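Local coordinates for protein cytosolic IMP-GMP specific 5'-nucleotidase (Legionella pneumophila subsp. pneumophila, PDB 4OHF) that probably hydrolyses purine nucleoside 5'-monophosphates such as GMP and IMP in the cytosol, as a magnesium-binding nucleotidase of the HAD clan, at residues Phe132-Leu135 with Tyr136-Val140; Ser152-Ala155 with Ile156-Val160; Gly194-His197 with Phe198-Gly202; Ile11-Met14 with Arg15-Lys18. All coordinates share one frame; numbering follows the deposited sequence.

Overall arrangement
From the N terminus the order is contact 4, 1, 2, 3. Each joins consecutive residues, so none closes a long loop, nests in another or crosses it. Contact 4 (11-18) is the turn that carries the chain from strand 12-13, paired with 445-446, into strand 19-22 of the large mixed sheet. Contact 1 (132-140) and contact 2 (152-160) belong to successive helices that pack on each other, the centres of the two contacts about 10 Å apart. Contact 3 (194-202) ends helix 189-200 just before strand 204-208, a neighbour of 19-22. It meets contact 4 through F198 and M14, and both lie across the chain's centre from contacts 1 and 2.

Contact 1. Residues Phe132-Leu135 with Tyr136-Val140; sequences FCIL and YGQLV
Two turns in the middle of helix 129-143 make this contact, a regular alpha-helical i to i+4 ladder in which F132, I134 and L135 meet Y136, Q138 and L139. Four backbone hydrogen bonds run in sequence, from Y136 N to F132 O (2.8 Å), G137 N to C133 O, Q138 N to I134 O and L139 N to L135 O. The side chains sort themselves onto different sides of the helix. F132 and Y136 run side by side, both with CG anti to the backbone N (chi1 -163° and -173°). The edge of the F132 ring therefore comes up to the methylene of Y136, with CD1 4.1 Å from CB. V140 CG1 lies over one face of the Y136 ring, 3.7 Å above its plane and toward the rim. This side packs on I74 and on helix 153-170, where Y136 OH makes a weak hydrogen bond to Y153 O. L139 reaches back to L135, which it crosses at a slant, placing L139 CD1 3.9 Å from L135 CG. L139 touches I156 and V160 while L135 lies against Y41, V44 and L48, so the pair bridges from helix 33-51 to helix 153-170. I134 and Q138 point the same way. The Q138 amide is gripped at both ends, OE1 by Y41 OH and NE2 by K62 O, which fixes its rotation. Held like this, Q138 OE1 rests 3.8 Å from the methyl CG2 of I134.

Contact 2. Residues Ser152-Ala155 with Ile156-Val160; sequences SYQA and IAQDV
I156 is tied back to S152, the N-cap residue of helix 153-170, by a bond from I156 N to S152 O of 2.8 Å that lies almost in line with the carbonyl (174° at the oxygen). S152 caps the helix with its own side chain as well, since OG accepts from A155 N at 3.2 Å. The I156 side chain leans back over the same S152 carbonyl and is buried against L139 of helix 129-143. Next, A157 N bonds Y153 O in a nearly straight line, 175° at the hydrogen, while its small CB sits against Y136 and S76. Q158 N takes Q154 O, and beyond that bond the two glutamine side chains slant across each other. Their amide planes stand 67° apart, with Q154 OE1 3.5 Å from Q158 NE2. D159 N closes the series on A155 O at 2.9 Å. Its carboxylate also hangs near that oxygen, with OD2 3.4 Å from A155 O, but both are acceptors and cannot bond each other. OD2 has its hydrogen bond with Y54 OH. The backbone and the serine cap therefore hold this first part of the helix, while the D159 carboxylate is secured by Y54.

Contact 3. Residues Gly194-His197 with Phe198-Gly202; sequences GLKH and FIRYG
The guanidinium of R200 lies with one face over the backbone of K196 and H197, near the C-terminal end of helix 189-200, where a Schellman motif closes the helix. H197 CA sits 3.6 Å above the guanidinium plane toward its rim, and K196 O lies over the same face. R200 gets there by folding back at chi3 (-61°), which brings NH1 to 3.6 Å from K196 CB and sets NH2 close to CD2 of the H197 ring, the two planes 45° apart. The Y201 ring receives H197 O at its edge, in its plane. The H197 and Y201 rings stand nearly perpendicular (87°), centroids 5.3 Å apart, in an oblique approach with H197 NE2 3.5 Å from Y201 CE2. H197 also packs on P442 and on C362 of the second subunit, so H197 reaches the subunit boundary. L195 and F198 pack on strand 19-22 and helix 434-438, L195 and I199 on I205 of strand 204-208. K196 NZ forms salt bridges with E232 and D229 and does not contact the R200 guanidinium; the acidic pair probably offsets the nearby like charge. Regular bonds hold F198 N to G194 O, I199 N to L195 O and R200 N to K196 O. The ladder then fades, because Y201 N to H197 O is only a weak bond of 3.4 Å. G202, at positive phi, is the C-prime residue: K203 N returns to F198 O, and G202 N reaches I199 O at 2.8 Å.

Contact 4. Residues Ile11-Met14 with Arg15-Lys18; sequences IINM and RKIK
N13 ends strand 12-13, and M14 opens the short 3-10 turn that brings I17 back toward them. N13 works through both its carbonyl and its amide. Its O accepts from K16 N at 2.9 Å, the donor lying well above the carbonyl plane. The side chain has CG anti to the backbone N (chi1 -174°), which swings the amide over the turn: OD1 makes a weak bond to R15 N at 3.4 Å, in the manner of an Asx turn, and ND2 passes at a slant across the methylenes of K16, 3.4 Å from CG. M14 carries the next step, its O accepting from I17 N at 3.0 Å, again from far out of the carbonyl plane. On the buried side, M14 SD and I12 CD1 both approach I17 CG1, at 4.2 and 4.3 Å; L299 packs on M14 and I17, and the R319 side chain touches I12 and I17. M14 also lies against F446 of the paired strand 445-446. K203 NZ provides M14 O with a second hydrogen bond and reaches I17 O more weakly. The turn is thus two-sided: the charged ends of R15 and K16 stay outside, while M14 O accepts two hydrogen bonds and is held within the turn by I17 N and K203 NZ.

Contact 1. Residues Phe132-Leu135 with Tyr136-Val140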
loop_
_atom_site.group_PDB
_atom_site.type_symbol
_atom_site.label_atom_id
_atom_site.label_comp_id
_atom_site.label_asym_id
_atom_site.label_seq_id
_atom_site.Cartn_x
_atom_site.Cartn_y
_atom_site.Cartn_z
ATOM N N PHE B 132 -1.184 27.534 10.000
ATOM C CA PHE B 132 -2.097 26.667 9.276
ATOM C C PHE B 132 -3.317 26.346 10.132
ATOM O O PHE B 132 -4.454 26.490 9.676
ATOM C CB PHE B 132 -1.395 25.366 8.879
ATOM C CG PHE B 132 -2.109 24.587 7.797
ATOM C CD1 PHE B 132 -3.446 24.235 7.931
ATOM C CD2 PHE B 132 -1.432 24.191 6.647
ATOM C CE1 PHE B 132 -4.105 23.499 6.939
ATOM C CE2 PHE B 132 -2.081 23.455 5.645
ATOM C CZ PHE B 132 -3.422 23.110 5.796
ATOM N N CYS B 133 -3.077 25.913 11.368
ATOM C CA CYS B 133 -4.154 25.554 12.289
ATOM C C CYS B 133 -5.097 26.704 12.583
ATOM O O CYS B 133 -6.310 26.547 12.499
ATOM C CB CYS B 133 -3.586 25.021 13.603
ATOM S SG CYS B 133 -2.939 23.342 13.499
ATOM N N ILE B 134 -4.547 27.858 12.931
ATOM C CA ILE B 134 -5.378 29.015 13.226
ATOM C C ILE B 134 -6.243 29.371 12.017
ATOM O O ILE B 134 -7.468 29.498 12.130
ATOM C CB ILE B 134 -4.532 30.231 13.598
ATOM C CG1 ILE B 134 -3.772 29.950 14.899
ATOM C CG2 ILE B 134 -5.429 31.450 13.730
ATOM C CD1 ILE B 134 -2.795 31.035 15.281
ATOM N N LEU B 135 -5.607 29.519 10.856
ATOM C CA LEU B 135 -6.343 29.849 9.650
ATOM C C LEU B 135 -7.412 28.797 9.342
ATOM O O LEU B 135 -8.582 29.133 9.183
ATOM C CB LEU B 135 -5.398 29.975 8.462
ATOM C CG LEU B 135 -6.088 30.375 7.150
ATOM C CD1 LEU B 135 -6.838 31.657 7.380
ATOM C CD2 LEU B 135 -5.080 30.549 6.027
ATOM N N TYR B 136 -7.014 27.527 9.263
ATOM C CA TYR B 136 -7.957 26.459 8.961
ATOM C C TYR B 136 -9.126 26.485 9.928
ATOM O O TYR B 136 -10.276 26.310 9.537
ATOM C CB TYR B 136 -7.280 25.099 9.040
ATOM C CG TYR B 136 -8.168 23.965 8.577
ATOM C CD1 TYR B 136 -8.518 23.832 7.237
ATOM C CD2 TYR B 136 -8.654 23.025 9.478
ATOM C CE1 TYR B 136 -9.327 22.786 6.800
ATOM C CE2 TYR B 136 -9.468 21.973 9.058
ATOM C CZ TYR B 136 -9.801 21.859 7.718
ATOM O OH TYR B 136 -10.617 20.831 7.308
ATOM N N GLY B 137 -8.829 26.706 11.198
ATOM C CA GLY B 137 -9.891 26.753 12.177
ATOM C C GLY B 137 -10.919 27.807 11.822
ATOM O O GLY B 137 -12.114 27.528 11.776
ATOM N N GLN B 138 -10.454 29.026 11.567
ATOM C CA GLN B 138 -11.345 30.128 11.218
ATOM C C GLN B 138 -12.087 29.866 9.917
ATOM O O GLN B 138 -13.269 30.175 9.803
ATOM C CB GLN B 138 -10.544 31.420 11.120
ATOM C CG GLN B 138 -9.922 31.828 12.445
ATOM C CD GLN B 138 -8.844 32.879 12.277
ATOM O OE1 GLN B 138 -8.024 32.792 11.355
ATOM N NE2 GLN B 138 -8.823 33.868 13.169
ATOM N N LEU B 139 -11.393 29.287 8.944
ATOM C CA LEU B 139 -12.003 28.999 7.663
ATOM C C LEU B 139 -13.222 28.096 7.819
ATOM O O LEU B 139 -14.283 28.389 7.264
ATOM C CB LEU B 139 -10.986 28.366 6.715
ATOM C CG LEU B 139 -9.831 29.284 6.307
ATOM C CD1 LEU B 139 -8.961 28.590 5.269
ATOM C CD2 LEU B 139 -10.384 30.586 5.743
ATOM N N VAL B 140 -13.093 27.009 8.578
ATOM C CA VAL B 140 -14.225 26.108 8.760
ATOM C C VAL B 140 -15.333 26.812 9.544
ATOM O O VAL B 140 -16.517 26.546 9.328
ATOM C CB VAL B 140 -13.824 24.793 9.482
ATOM C CG1 VAL B 140 -12.635 24.139 8.779
ATOM C CG2 VAL B 140 -13.515 25.064 10.911
#

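Contact 2. Residues Ser152-Ala155 with Ile156-Val160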
loop_
_atom_site.group_PDB
_atom_site.type_symbol
_atom_site.label_atom_id
_atom_site.label_comp_id
_atom_site.label_asym_id
_atom_site.label_seq_id
_atom_site.Cartn_x
_atom_site.Cartn_y
_atom_site.Cartn_z
ATOM N N SER B 152 -15.425 22.270 0.482
ATOM C CA SER B 152 -15.610 21.300 1.561
ATOM C C SER B 152 -14.404 21.371 2.496
ATOM O O SER B 152 -13.325 21.843 2.107
ATOM C CB SER B 152 -15.728 19.881 0.999
ATOM O OG SER B 152 -14.511 19.474 0.393
ATOM N N TYR B 153 -14.592 20.899 3.724
ATOM C CA TYR B 153 -13.521 20.899 4.710
ATOM C C TYR B 153 -12.227 20.393 4.076
ATOM O O TYR B 153 -11.170 21.018 4.196
ATOM C CB TYR B 153 -13.899 20.007 5.889
ATOM C CG TYR B 153 -15.117 20.474 6.657
ATOM C CD1 TYR B 153 -15.278 21.814 6.994
ATOM C CD2 TYR B 153 -16.069 19.566 7.113
ATOM C CE1 TYR B 153 -16.349 22.240 7.768
ATOM C CE2 TYR B 153 -17.144 19.983 7.890
ATOM C CZ TYR B 153 -17.275 21.320 8.214
ATOM O OH TYR B 153 -18.326 21.745 8.987
ATOM N N GLN B 154 -12.335 19.255 3.398
ATOM C CA GLN B 154 -11.209 18.628 2.719
ATOM C C GLN B 154 -10.579 19.570 1.694
ATOM O O GLN B 154 -9.355 19.715 1.626
ATOM C CB GLN B 154 -11.696 17.371 2.010
ATOM C CG GLN B 154 -10.704 16.782 1.022
ATOM C CD GLN B 154 -9.695 15.860 1.676
ATOM O OE1 GLN B 154 -8.701 15.477 1.056
ATOM N NE2 GLN B 154 -9.952 15.487 2.930
ATOM N N ALA B 155 -11.431 20.198 0.890
ATOM C CA ALA B 155 -10.990 21.125 -0.148
ATOM C C ALA B 155 -10.265 22.346 0.430
ATOM O O ALA B 155 -9.232 22.777 -0.090
ATOM C CB ALA B 155 -12.192 21.568 -0.976
ATOM N N ILE B 156 -10.819 22.905 1.501
ATOM C CA ILE B 156 -10.221 24.059 2.158
ATOM C C ILE B 156 -8.805 23.727 2.627
ATOM O O ILE B 156 -7.861 24.447 2.316
ATOM C CB ILE B 156 -11.081 24.499 3.353
ATOM C CG1 ILE B 156 -12.514 24.752 2.869
ATOM C CG2 ILE B 156 -10.496 25.753 3.998
ATOM C CD1 ILE B 156 -13.474 25.218 3.952
ATOM N N ALA B 157 -8.654 22.629 3.360
ATOM C CA ALA B 157 -7.343 22.219 3.847
ATOM C C ALA B 157 -6.326 22.112 2.720
ATOM O O ALA B 157 -5.179 22.528 2.878
ATOM C CB ALA B 157 -7.442 20.893 4.572
ATOM N N GLN B 158 -6.737 21.557 1.583
ATOM C CA GLN B 158 -5.827 21.413 0.445
ATOM C C GLN B 158 -5.517 22.755 -0.214
ATOM O O GLN B 158 -4.381 23.001 -0.644
ATOM C CB GLN B 158 -6.406 20.435 -0.573
ATOM C CG GLN B 158 -6.555 19.025 -0.005
ATOM C CD GLN B 158 -7.080 18.029 -1.021
ATOM O OE1 GLN B 158 -8.118 18.255 -1.650
ATOM N NE2 GLN B 158 -6.369 16.914 -1.185
ATOM N N ASP B 159 -6.516 23.629 -0.285
ATOM C CA ASP B 159 -6.292 24.944 -0.869
ATOM C C ASP B 159 -5.253 25.674 -0.034
ATOM O O ASP B 159 -4.257 26.185 -0.563
ATOM C CB ASP B 159 -7.578 25.773 -0.900
ATOM C CG ASP B 159 -8.562 25.303 -1.968
ATOM O OD1 ASP B 159 -8.143 24.605 -2.927
ATOM O OD2 ASP B 159 -9.758 25.654 -1.843
ATOM N N VAL B 160 -5.495 25.710 1.275
ATOM C CA VAL B 160 -4.594 26.364 2.205
ATOM C C VAL B 160 -3.180 25.816 2.055
ATOM O O VAL B 160 -2.225 26.591 2.010
ATOM C CB VAL B 160 -5.064 26.181 3.663
ATOM C CG1 VAL B 160 -4.027 26.725 4.610
ATOM C CG2 VAL B 160 -6.382 26.893 3.878
#

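Contact 3. Residues Gly194-His197 with Phe198-Gly202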
loop_
_atom_site.group_PDB
_atom_site.type_symbol
_atom_site.label_atom_id
_atom_site.label_comp_id
_atom_site.label_asym_id
_atom_site.label_seq_id
_atom_site.Cartn_x
_atom_site.Cartn_y
_atom_site.Cartn_z
ATOM N N GLY B 194 30.055 29.866 19.305
ATOM C CA GLY B 194 29.847 28.431 19.348
ATOM C C GLY B 194 30.429 27.696 18.164
ATOM O O GLY B 194 31.101 26.676 18.323
ATOM N N LEU B 195 30.163 28.199 16.967
ATOM C CA LEU B 195 30.698 27.578 15.780
ATOM C C LEU B 195 32.220 27.588 15.867
ATOM O O LEU B 195 32.871 26.557 15.674
ATOM C CB LEU B 195 30.224 28.326 14.536
ATOM C CG LEU B 195 28.729 28.145 14.272
ATOM C CD1 LEU B 195 28.277 29.049 13.144
ATOM C CD2 LEU B 195 28.459 26.694 13.940
ATOM N N LYS B 196 32.785 28.749 16.172
ATOM C CA LYS B 196 34.227 28.859 16.287
ATOM C C LYS B 196 34.715 27.823 17.281
ATOM O O LYS B 196 35.665 27.091 17.022
ATOM C CB LYS B 196 34.620 30.255 16.743
ATOM C CG LYS B 196 34.624 31.286 15.635
ATOM C CD LYS B 196 35.361 32.516 16.107
ATOM C CE LYS B 196 35.379 33.628 15.080
ATOM N NZ LYS B 196 36.210 34.783 15.544
ATOM N N HIS B 197 34.049 27.749 18.419
ATOM C CA HIS B 197 34.423 26.775 19.416
ATOM C C HIS B 197 34.574 25.408 18.747
ATOM O O HIS B 197 35.659 24.836 18.720
ATOM C CB HIS B 197 33.351 26.692 20.495
ATOM C CG HIS B 197 33.766 25.900 21.696
ATOM N ND1 HIS B 197 32.864 25.223 22.490
ATOM C CD2 HIS B 197 34.987 25.692 22.249
ATOM C CE1 HIS B 197 33.511 24.629 23.478
ATOM N NE2 HIS B 197 34.801 24.898 23.355
ATOM N N PHE B 198 33.476 24.894 18.200
ATOM C CA PHE B 198 33.485 23.589 17.539
ATOM C C PHE B 198 34.543 23.424 16.454
ATOM O O PHE B 198 35.203 22.389 16.384
ATOM C CB PHE B 198 32.107 23.274 16.944
ATOM C CG PHE B 198 31.163 22.606 17.906
ATOM C CD1 PHE B 198 30.512 21.430 17.550
ATOM C CD2 PHE B 198 30.928 23.141 19.165
ATOM C CE1 PHE B 198 29.641 20.796 18.437
ATOM C CE2 PHE B 198 30.056 22.512 20.055
ATOM C CZ PHE B 198 29.417 21.338 19.686
ATOM N N ILE B 199 34.697 24.421 15.596
ATOM C CA ILE B 199 35.680 24.325 14.527
ATOM C C ILE B 199 37.073 24.201 15.128
ATOM O O ILE B 199 37.907 23.420 14.667
ATOM C CB ILE B 199 35.632 25.560 13.623
ATOM C CG1 ILE B 199 34.233 25.699 13.028
ATOM C CG2 ILE B 199 36.664 25.430 12.520
ATOM C CD1 ILE B 199 33.977 27.027 12.367
ATOM N N ARG B 200 37.302 24.977 16.176
ATOM C CA ARG B 200 38.570 24.994 16.876
ATOM C C ARG B 200 38.999 23.574 17.247
ATOM O O ARG B 200 40.185 23.258 17.215
ATOM C CB ARG B 200 38.425 25.860 18.123
ATOM C CG ARG B 200 39.704 26.338 18.752
ATOM C CD ARG B 200 39.364 27.321 19.870
ATOM N NE ARG B 200 38.641 28.485 19.348
ATOM C CZ ARG B 200 37.590 29.057 19.934
ATOM N NH1 ARG B 200 37.017 30.111 19.368
ATOM N NH2 ARG B 200 37.105 28.574 21.075
ATOM N N TYR B 201 38.034 22.719 17.579
ATOM C CA TYR B 201 38.312 21.335 17.951
ATOM C C TYR B 201 38.308 20.361 16.775
ATOM O O TYR B 201 38.158 19.153 16.969
ATOM C CB TYR B 201 37.305 20.842 18.990
ATOM C CG TYR B 201 37.577 21.285 20.413
ATOM C CD1 TYR B 201 38.004 20.371 21.378
ATOM C CD2 TYR B 201 37.358 22.611 20.813
ATOM C CE1 TYR B 201 38.202 20.763 22.711
ATOM C CE2 TYR B 201 37.552 23.015 22.138
ATOM C CZ TYR B 201 37.972 22.086 23.082
ATOM O OH TYR B 201 38.150 22.478 24.389
ATOM N N GLY B 202 38.454 20.874 15.559
ATOM C CA GLY B 202 38.495 19.999 14.398
ATOM C C GLY B 202 37.168 19.577 13.802
ATOM O O GLY B 202 37.110 18.701 12.945
#

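Contact 4. Residues Ile11-Met14 with Arg15-Lys18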
loop_
_atom_site.group_PDB
_atom_site.type_symbol
_atom_site.label_atom_id
_atom_site.label_comp_id
_atom_site.label_asym_id
_atom_site.label_seq_id
_atom_site.Cartn_x
_atom_site.Cartn_y
_atom_site.Cartn_z
ATOM N N ILE B 11 21.981 7.908 23.121
ATOM C CA ILE B 11 23.407 8.168 23.154
ATOM C C ILE B 11 23.939 8.699 21.825
ATOM O O ILE B 11 23.541 8.236 20.765
ATOM C CB ILE B 11 24.200 6.870 23.457
ATOM C CG1 ILE B 11 23.922 6.399 24.883
ATOM C CG2 ILE B 11 25.704 7.096 23.241
ATOM C CD1 ILE B 11 24.464 5.006 25.167
ATOM N N ILE B 12 24.814 9.694 21.911
ATOM C CA ILE B 12 25.518 10.228 20.754
ATOM C C ILE B 12 26.860 10.742 21.281
ATOM O O ILE B 12 26.914 11.615 22.152
ATOM C CB ILE B 12 24.770 11.357 19.997
ATOM C CG1 ILE B 12 25.541 11.650 18.705
ATOM C CG2 ILE B 12 24.659 12.633 20.845
ATOM C CD1 ILE B 12 24.986 12.760 17.885
ATOM N N ASN B 13 27.939 10.150 20.773
ATOM C CA ASN B 13 29.300 10.502 21.166
ATOM C C ASN B 13 29.795 11.611 20.239
ATOM O O ASN B 13 30.280 11.334 19.155
ATOM C CB ASN B 13 30.170 9.246 21.042
ATOM C CG ASN B 13 31.578 9.441 21.552
ATOM O OD1 ASN B 13 31.902 10.459 22.166
ATOM N ND2 ASN B 13 32.426 8.448 21.307
ATOM N N MET B 14 29.664 12.866 20.652
ATOM C CA MET B 14 30.091 13.969 19.790
ATOM C C MET B 14 31.543 13.850 19.335
ATOM O O MET B 14 31.914 14.381 18.288
ATOM C CB MET B 14 29.883 15.321 20.476
ATOM C CG MET B 14 28.436 15.779 20.560
ATOM S SD MET B 14 27.544 15.815 18.983
ATOM C CE MET B 14 28.035 17.408 18.339
ATOM N N ARG B 15 32.355 13.154 20.124
ATOM C CA ARG B 15 33.765 12.955 19.808
ATOM C C ARG B 15 33.912 12.252 18.466
ATOM O O ARG B 15 34.820 12.560 17.695
ATOM C CB ARG B 15 34.432 12.118 20.908
ATOM C CG ARG B 15 35.859 11.651 20.600
ATOM C CD ARG B 15 36.914 12.441 21.369
ATOM N NE ARG B 15 36.703 12.383 22.814
ATOM C CZ ARG B 15 37.507 12.956 23.706
ATOM N NH1 ARG B 15 38.580 13.624 23.297
ATOM N NH2 ARG B 15 37.231 12.879 25.004
ATOM N N LYS B 16 33.005 11.319 18.189
ATOM C CA LYS B 16 33.045 10.552 16.948
ATOM C C LYS B 16 32.285 11.184 15.791
ATOM O O LYS B 16 32.121 10.570 14.737
ATOM C CB LYS B 16 32.533 9.126 17.189
ATOM C CG LYS B 16 33.422 8.284 18.107
ATOM C CD LYS B 16 32.953 6.821 18.147
ATOM C CE LYS B 16 33.829 5.937 19.056
ATOM N NZ LYS B 16 35.270 5.880 18.626
ATOM N N ILE B 17 31.817 12.410 15.990
ATOM C CA ILE B 17 31.095 13.131 14.947
ATOM C C ILE B 17 32.073 14.044 14.210
ATOM O O ILE B 17 32.676 14.937 14.807
ATOM C CB ILE B 17 29.948 13.987 15.546
ATOM C CG1 ILE B 17 28.827 13.077 16.032
ATOM C CG2 ILE B 17 29.418 14.977 14.508
ATOM C CD1 ILE B 17 28.216 12.219 14.945
ATOM N N LYS B 18 32.217 13.830 12.909
ATOM C CA LYS B 18 33.156 14.629 12.138
ATOM C C LYS B 18 32.545 15.853 11.469
ATOM O O LYS B 18 33.159 16.921 11.418
ATOM C CB LYS B 18 33.852 13.751 11.092
ATOM C CG LYS B 18 34.773 12.690 11.667
ATOM C CD LYS B 18 35.377 11.863 10.539
ATOM C CE LYS B 18 36.302 10.759 11.048
ATOM N NZ LYS B 18 36.733 9.865 9.917
#